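PDB 4XGU: putative pachytene checkpoint protein 2 from Caenorhabditis elegans, which is a hexameric AAA+ ATPase that binds and hydrolyses ATP to remodel protein partners and probably plays a key role in meiotic chromosome recombination. Local coordinates for residues B[161-166]-B[289-294]. Residues are numbered along the deposited sequence; the frame is centred on the assembly and turned at random.
Sequences EKHVNT and RRDNVL
Asp291 reaches across to His163 and joins two surface loops through one polar contact between side chains. ND1 of His163 hydrogen-bonds to OD2 of Asp291 at a modelled separation of 2.4 Å, with an N-H...O angle of 154°. So short a spacing leaves the exact length doubtful, although the direction of ND1 toward OD2 fits a His-carboxylate hydrogen bond. The oxygen lies at the edge of the ring, near its plane, while the ring and carboxylate planes are 54° apart. In Asp291, CG stands anti to the carbonyl carbon (chi1 -69°), which carries the carboxylate out from the loop to the imidazole. Glu161 O lies 3.1 Å above one face of that ring, offset toward its rim.

Both segments belong to the P-loop ATPase core of the AAA+ fold: 161-166 leaves helix 145-161 on the way to strand 174-178, whereas residues 289-292 link helix 275-288 to strand 293-299, the neighbour of 174-178 in the sheet, whose first two residues close the segment. The backbones approach most closely at Glu161 and Asp291, whose CA atoms are 5.9 Å apart. The other carboxylate oxygen, OD1, forms a long, weak ion pair with Arg173, a weaker second partner for the carboxylate. With an alanine here in place of the aspartate, His163 ND1 would probably lose this acceptor and the imidazole be freer to turn. Just beyond the histidine, Val164 packs on Ile341 of a neighbouring subunit, and Asn165 N hydrogen-bonds to Glu337 of that same neighbour.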
# COMPACT_ATOMS: atom_id res chain seq x y z
N GLU B 161 -40.07 4.36 21.30
CA GLU B 161 -41.45 4.77 21.08
C GLU B 161 -41.84 5.90 22.02
O GLU B 161 -42.63 6.78 21.67
CB GLU B 161 -42.40 3.58 21.25
CG GLU B 161 -43.82 3.82 20.75
CD GLU B 161 -44.69 4.54 21.76
OE1 GLU B 161 -45.45 5.45 21.34
OE2 GLU B 161 -44.62 4.21 22.96
N LYS B 162 -41.26 5.89 23.22
CA LYS B 162 -41.54 6.91 24.23
C LYS B 162 -40.66 8.14 24.06
O LYS B 162 -40.64 9.02 24.91
CB LYS B 162 -41.38 6.32 25.63
CG LYS B 162 -42.48 5.34 26.01
CD LYS B 162 -41.99 4.33 27.03
CE LYS B 162 -43.11 3.39 27.46
NZ LYS B 162 -44.15 4.10 28.26
N HIS B 163 -39.93 8.18 22.95
CA HIS B 163 -39.14 9.35 22.55
C HIS B 163 -38.11 9.78 23.58
O HIS B 163 -38.09 10.93 24.01
CB HIS B 163 -40.08 10.51 22.23
CG HIS B 163 -41.16 10.16 21.26
ND1 HIS B 163 -40.93 10.00 19.91
CD2 HIS B 163 -42.48 9.93 21.44
CE1 HIS B 163 -42.06 9.69 19.30
NE2 HIS B 163 -43.02 9.64 20.21
N VAL B 164 -37.24 8.85 23.96
CA VAL B 164 -36.16 9.15 24.90
C VAL B 164 -35.13 10.07 24.27
O VAL B 164 -34.76 9.90 23.12
CB VAL B 164 -35.45 7.87 25.37
CG1 VAL B 164 -34.46 8.19 26.48
CG2 VAL B 164 -36.46 6.85 25.84
N ASN B 165 -34.67 11.05 25.04
CA ASN B 165 -33.58 11.90 24.60
C ASN B 165 -32.31 11.07 24.46
O ASN B 165 -31.81 10.52 25.44
CB ASN B 165 -33.36 13.06 25.58
CG ASN B 165 -32.46 14.14 25.01
OD1 ASN B 165 -31.64 13.90 24.13
ND2 ASN B 165 -32.63 15.36 25.52
N THR B 166 -31.80 10.97 23.23
CA THR B 166 -30.62 10.15 22.95
C THR B 166 -29.38 10.71 23.64
O THR B 166 -28.45 9.97 23.95
CB THR B 166 -30.36 10.04 21.44
OG1 THR B 166 -31.61 9.91 20.74
CG2 THR B 166 -29.48 8.84 21.13
N ARG B 289 -31.49 7.49 13.90
CA ARG B 289 -31.91 8.65 14.68
C ARG B 289 -33.42 8.70 14.89
O ARG B 289 -33.90 9.29 15.86
CB ARG B 289 -31.46 9.94 13.99
CG ARG B 289 -30.09 10.41 14.44
CD ARG B 289 -29.65 11.66 13.70
NE ARG B 289 -28.22 11.60 13.41
CZ ARG B 289 -27.26 11.83 14.30
NH1 ARG B 289 -27.57 12.15 15.55
NH2 ARG B 289 -25.99 11.74 13.94
N ARG B 290 -34.16 8.06 14.00
CA ARG B 290 -35.61 8.03 14.11
C ARG B 290 -36.06 7.13 15.26
O ARG B 290 -35.40 6.15 15.59
CB ARG B 290 -36.24 7.55 12.80
CG ARG B 290 -35.65 8.20 11.56
CD ARG B 290 -36.71 8.98 10.81
NE ARG B 290 -36.14 9.71 9.68
CZ ARG B 290 -36.80 10.62 8.98
NH1 ARG B 290 -38.05 10.92 9.28
NH2 ARG B 290 -36.20 11.24 7.97
N ASP B 291 -37.18 7.49 15.88
CA ASP B 291 -37.72 6.72 16.99
C ASP B 291 -38.41 5.44 16.52
O ASP B 291 -38.38 4.42 17.22
CB ASP B 291 -38.70 7.56 17.80
CG ASP B 291 -38.02 8.68 18.56
OD1 ASP B 291 -36.78 8.62 18.73
OD2 ASP B 291 -38.72 9.62 19.00
N ASN B 292 -39.02 5.49 15.35
CA ASN B 292 -39.81 4.37 14.84
C ASN B 292 -39.01 3.45 13.92
O ASN B 292 -39.57 2.84 13.02
CB ASN B 292 -41.04 4.89 14.10
CG ASN B 292 -40.69 5.63 12.82
OD1 ASN B 292 -39.60 6.19 12.70
ND2 ASN B 292 -41.60 5.62 11.86
N VAL B 293 -37.71 3.37 14.15
CA VAL B 293 -36.84 2.58 13.29
C VAL B 293 -35.96 1.65 14.11
O VAL B 293 -35.59 1.98 15.23
CB VAL B 293 -35.96 3.48 12.41
CG1 VAL B 293 -34.99 2.66 11.59
CG2 VAL B 293 -36.82 4.33 11.50
N LEU B 294 -35.65 0.47 13.57
CA LEU B 294 -34.77 -0.47 14.24
C LEU B 294 -33.94 -1.24 13.22
O LEU B 294 -34.48 -1.86 12.31
CB LEU B 294 -35.58 -1.43 15.10
CG LEU B 294 -34.80 -2.26 16.10
CD1 LEU B 294 -34.03 -1.34 17.03
CD2 LEU B 294 -35.76 -3.13 16.89